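Local coordinates for protein acyl-CoA dehydrogenase (Bacillus anthracis, PDB 3OWA) that probably catalyses the FAD-dependent alpha,beta-dehydrogenation of acyl-CoA thioesters, at residues Gly15-Asp20 / Gly420-Lys425; Cys361-Val366 / Asp498-Leu503. All blocks are in the same frame, centred on the assembly; numbering follows the deposited sequence. Where two conformers were deposited one is given.

Contact 1. Residues Gly15-Asp20 / Gly420-Lys425; sequences GSFLVD and GTFLRK
Phe422 reaches out from helix 411-427 and puts its ring against three residues of the N-terminal loop, one over a face and two at the edge. Leu18 lies over the face. Its CD2 methyl sits 3.8 Å from the centroid of the Phe422 ring and only 19° off the ring normal, a CH-pi contact, although the methyl leans toward the rim, where CD2 of Leu18 and CE1 of Phe422 are 3.6 Å apart. At the ring's edge, close to its plane, the carbonyl oxygen O of Gly15 approaches CE1 of Phe422 to 3.2 Å. CZ of Phe17 also lies at that edge, 4.0 Å from CZ of Phe422, with the two side chains crossing at roughly a right angle.

The second shell is the loop's own fold. Residues 16-18 form a short 3-10 turn, and O of Ser16 collects the amides of both Val19 and Asp20. Gly15, with a positive phi of 82°, leads into this turn; its N is bonded to Glu360 OE1, and its O also takes a weak bond from the Leu18 amide. With chi1 at 176° the Leu18 side chain runs out from the loop, and CD2, the extended branch, reaches the ring. Beyond, Val500, Ile359, Leu431 and Leu433 also pack on Phe422.

No hydrogen bond crosses between the segments. The loop before helix 35-52 is therefore packed onto helix 411-427 of the helical C-terminal region by dispersion over the aromatic face, while the slightly positive ring edge would probably favour the carbonyl oxygen beside it.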
# COMPACT_ATOMS: atom_id res chain seq x y z
N GLY A 15 -12.86 21.01 -16.58
CA GLY A 15 -12.71 21.64 -15.27
C GLY A 15 -13.95 22.37 -14.76
O GLY A 15 -13.96 22.87 -13.64
N SER A 16 -15.01 22.42 -15.57
CA SER A 16 -16.20 23.17 -15.20
C SER A 16 -17.01 22.50 -14.09
O SER A 16 -17.78 23.17 -13.38
CB SER A 16 -17.07 23.53 -16.41
OG SER A 16 -17.65 22.39 -17.04
N PHE A 17 -16.83 21.18 -13.92
CA PHE A 17 -17.48 20.47 -12.81
C PHE A 17 -17.22 21.16 -11.46
O PHE A 17 -18.00 21.01 -10.53
CB PHE A 17 -17.04 19.01 -12.74
CG PHE A 17 -15.58 18.82 -12.38
CD1 PHE A 17 -15.18 18.76 -11.04
CD2 PHE A 17 -14.60 18.70 -13.37
CE1 PHE A 17 -13.83 18.59 -10.70
CE2 PHE A 17 -13.26 18.52 -13.04
CZ PHE A 17 -12.87 18.48 -11.70
N LEU A 18 -16.13 21.89 -11.35
CA LEU A 18 -15.75 22.51 -10.10
C LEU A 18 -16.64 23.72 -9.73
O LEU A 18 -16.71 24.12 -8.56
CB LEU A 18 -14.29 22.96 -10.16
CG LEU A 18 -13.77 23.73 -8.94
CD1 LEU A 18 -13.98 22.95 -7.65
CD2 LEU A 18 -12.30 24.15 -9.10
N VAL A 19 -17.32 24.26 -10.73
CA VAL A 19 -17.94 25.59 -10.64
C VAL A 19 -19.40 25.61 -11.13
O VAL A 19 -20.14 26.55 -10.85
CB VAL A 19 -17.04 26.60 -11.42
CG1 VAL A 19 -17.83 27.73 -11.99
CG2 VAL A 19 -15.94 27.13 -10.54
N ASP A 20 -19.81 24.58 -11.86
CA ASP A 20 -21.14 24.54 -12.45
C ASP A 20 -21.89 23.33 -11.94
O ASP A 20 -21.28 22.32 -11.56
CB ASP A 20 -21.07 24.49 -13.98
CG ASP A 20 -20.56 25.81 -14.59
OD1 ASP A 20 -20.79 26.88 -13.98
OD2 ASP A 20 -19.95 25.77 -15.68
N GLY A 420 -2.71 24.39 -10.89
CA GLY A 420 -2.19 25.34 -11.89
C GLY A 420 -2.96 25.32 -13.20
O GLY A 420 -3.18 26.37 -13.80
N THR A 421 -3.36 24.13 -13.63
CA THR A 421 -4.25 23.98 -14.77
C THR A 421 -5.58 24.72 -14.58
O THR A 421 -6.04 25.41 -15.50
CB THR A 421 -4.49 22.50 -15.07
OG1 THR A 421 -3.21 21.89 -15.25
CG2 THR A 421 -5.27 22.32 -16.35
N PHE A 422 -6.19 24.61 -13.39
CA PHE A 422 -7.37 25.42 -13.07
C PHE A 422 -7.09 26.91 -13.19
O PHE A 422 -7.86 27.64 -13.82
CB PHE A 422 -7.93 25.09 -11.68
CG PHE A 422 -8.89 23.94 -11.69
CD1 PHE A 422 -10.14 24.08 -12.29
CD2 PHE A 422 -8.55 22.72 -11.10
CE1 PHE A 422 -11.05 23.02 -12.31
CE2 PHE A 422 -9.44 21.65 -11.11
CZ PHE A 422 -10.71 21.80 -11.72
N LEU A 423 -5.98 27.36 -12.61
CA LEU A 423 -5.63 28.79 -12.61
C LEU A 423 -5.31 29.32 -14.02
O LEU A 423 -5.64 30.46 -14.35
CB LEU A 423 -4.47 29.04 -11.64
CG LEU A 423 -4.73 29.25 -10.13
CD1 LEU A 423 -6.09 28.75 -9.60
CD2 LEU A 423 -3.60 28.62 -9.32
N ARG A 424 -4.69 28.48 -14.86
CA ARG A 424 -4.38 28.84 -16.23
C ARG A 424 -5.65 28.96 -17.05
O ARG A 424 -5.73 29.82 -17.94
CB ARG A 424 -3.44 27.82 -16.87
CG ARG A 424 -2.49 28.41 -17.91
CD ARG A 424 -1.47 27.39 -18.37
NE ARG A 424 -0.16 28.01 -18.65
CZ ARG A 424 0.95 27.34 -18.97
NH1 ARG A 424 2.08 28.00 -19.21
NH2 ARG A 424 0.95 26.01 -19.06
N LYS A 425 -6.64 28.13 -16.76
CA LYS A 425 -7.93 28.22 -17.44
C LYS A 425 -8.71 29.47 -17.00
O LYS A 425 -9.51 30.02 -17.77
CB LYS A 425 -8.74 26.95 -17.22
CG LYS A 425 -8.28 25.76 -18.05
CD LYS A 425 -9.08 24.53 -17.68
CE LYS A 425 -8.61 23.30 -18.44
NZ LYS A 425 -9.15 23.25 -19.82

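Contact 2. Residues Cys361-Val366 / Asp498-Leu503; sequences CSLNKV and DIVSNL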
# COMPACT_ATOMS: atom_id res chain seq x y z
N CYS A 361 -8.41 13.82 -16.91
CA CYS A 361 -7.48 12.70 -17.22
C CYS A 361 -6.49 12.45 -16.09
O CYS A 361 -6.25 11.28 -15.71
CB CYS A 361 -6.69 12.99 -18.52
SG CYS A 361 -7.72 12.94 -20.03
N SER A 362 -5.91 13.52 -15.55
CA SER A 362 -4.96 13.41 -14.45
C SER A 362 -5.64 12.89 -13.19
O SER A 362 -5.11 12.02 -12.50
CB SER A 362 -4.29 14.76 -14.16
OG SER A 362 -3.11 14.89 -14.93
N LEU A 363 -6.84 13.40 -12.90
CA LEU A 363 -7.62 12.86 -11.78
C LEU A 363 -7.89 11.37 -11.89
O LEU A 363 -7.79 10.66 -10.90
CB LEU A 363 -8.95 13.61 -11.56
CG LEU A 363 -8.91 15.14 -11.40
CD1 LEU A 363 -10.33 15.69 -11.31
CD2 LEU A 363 -8.03 15.58 -10.20
N ASN A 364 -8.30 10.92 -13.07
CA ASN A 364 -8.61 9.50 -13.30
C ASN A 364 -7.38 8.66 -13.09
O ASN A 364 -7.43 7.59 -12.47
CB ASN A 364 -9.06 9.28 -14.75
CG ASN A 364 -10.49 9.74 -15.02
OD1 ASN A 364 -11.31 10.00 -14.11
ND2 ASN A 364 -10.80 9.82 -16.29
N LYS A 365 -6.25 9.14 -13.58
CA LYS A 365 -5.04 8.39 -13.46
C LYS A 365 -4.63 8.18 -11.99
O LYS A 365 -4.31 7.06 -11.58
CB LYS A 365 -3.91 9.03 -14.27
CG LYS A 365 -2.67 8.16 -14.39
CD LYS A 365 -1.65 8.45 -13.32
CE LYS A 365 -0.57 7.42 -13.34
NZ LYS A 365 0.56 7.70 -12.39
N VAL A 366 -4.64 9.27 -11.21
CA VAL A 366 -4.26 9.18 -9.82
C VAL A 366 -5.32 8.42 -9.04
O VAL A 366 -5.00 7.53 -8.23
CB VAL A 366 -4.10 10.59 -9.15
CG1 VAL A 366 -3.83 10.42 -7.63
CG2 VAL A 366 -2.99 11.38 -9.83
N ASP A 498 -6.14 16.87 -4.16
CA ASP A 498 -6.88 15.77 -3.52
C ASP A 498 -8.34 16.14 -3.29
O ASP A 498 -9.23 15.29 -3.46
CB ASP A 498 -6.21 15.36 -2.19
CG ASP A 498 -4.79 14.78 -2.39
OD1 ASP A 498 -4.45 14.36 -3.53
OD2 ASP A 498 -4.00 14.71 -1.40
N ILE A 499 -8.59 17.40 -2.91
CA ILE A 499 -9.96 17.86 -2.82
C ILE A 499 -10.69 17.74 -4.17
O ILE A 499 -11.82 17.23 -4.24
CB ILE A 499 -10.08 19.32 -2.26
CG1 ILE A 499 -9.68 19.34 -0.80
CG2 ILE A 499 -11.53 19.83 -2.44
CD1 ILE A 499 -9.50 20.73 -0.20
N VAL A 500 -10.05 18.22 -5.23
CA VAL A 500 -10.70 18.23 -6.54
C VAL A 500 -10.92 16.77 -6.98
O VAL A 500 -11.97 16.44 -7.56
CB VAL A 500 -9.82 18.99 -7.58
CG1 VAL A 500 -10.42 18.87 -8.99
CG2 VAL A 500 -9.63 20.47 -7.14
N SER A 501 -9.94 15.91 -6.70
CA SER A 501 -10.05 14.53 -7.12
C SER A 501 -11.24 13.85 -6.39
O SER A 501 -12.09 13.21 -7.02
CB SER A 501 -8.77 13.77 -6.82
OG SER A 501 -8.97 12.43 -7.22
N ASN A 502 -11.32 14.02 -5.08
CA ASN A 502 -12.43 13.44 -4.32
C ASN A 502 -13.76 13.98 -4.78
O ASN A 502 -14.71 13.23 -4.93
CB ASN A 502 -12.25 13.67 -2.82
CG ASN A 502 -11.40 12.59 -2.18
OD1 ASN A 502 -11.08 11.57 -2.79
ND2 ASN A 502 -11.04 12.81 -0.94
N LEU A 503 -13.81 15.28 -5.04
CA LEU A 503 -15.03 15.91 -5.56
C LEU A 503 -15.52 15.31 -6.91
O LEU A 503 -16.71 15.00 -7.07
CB LEU A 503 -14.83 17.43 -5.64
CG LEU A 503 -15.83 18.12 -6.54
CD1 LEU A 503 -17.10 18.34 -5.74
CD2 LEU A 503 -15.27 19.41 -7.13
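Leu363 and Val500 meet nearly at right angles, and the fork of Leu363 settles the contact between helices 358-383 and 490-520. Its two methyls do different work. CD1 of Leu363 meets CG1 of Val500 at 3.9 Å, methyl against methyl, whereas CD2 of Leu363 lies on the backbone of the facing helix, 3.8 Å from CA of Ser501. The same CD2 is 3.9 Å from CB of Ser501, so this methyl rests on the base of the serine side chain.

The torsions of both residues fit this arrangement. In Leu363, CG stands anti to the carbonyl carbon (chi1 -54°), and chi2 near 175° stretches CD1 away from its own helix toward the valine. In Val500, whose CB leaves at a slant to the facing helix, CG1 is the branch anti to the backbone N and the one that meets Leu363. The small side chain of Ser501 is consistent with the close approach of the helices, CA of Leu363 to CA of Ser501 being 5.5 Å.

Polar groups around the contact are tied to other helices. Asp498 forms a salt bridge with Arg415, and Asn502 ND2 bonds to Glu542, which links the pair to helices 411-427 and 526-554 of the mainly helical C-terminal region. Phe17 of the N-terminal loop packs against both Leu363 and Val500.

Between the two segments there is neither a hydrogen bond nor an ion pair. The helices are thus joined here by a small van der Waals interface, made by the two methyls of Leu363 against Val500 and the small Ser501.

Overall arrangement
The contacts lie side by side, their centres 12 Å apart, and share an apolar seam. Phe422 CE2 of contact 1 touches Val500 CG1 of contact 2 at 3.6 Å. Phe17 wedges in as well: its CZ is 3.7 Å from Val500 CG1 and 3.8 Å from Leu363 CD1. The other methyl of Leu18, CD1, packs on Leu503 CD2 at 3.8 Å. Through Phe17 and Leu18 the N-terminal loop packs against helices 358-383, 411-427 and 490-520. None of the touching residues is among the FAD pocket residues Gln381, Ile382, Gly384, Gly385 and Tyr386, which lie at and just beyond the far end of helix 358-383.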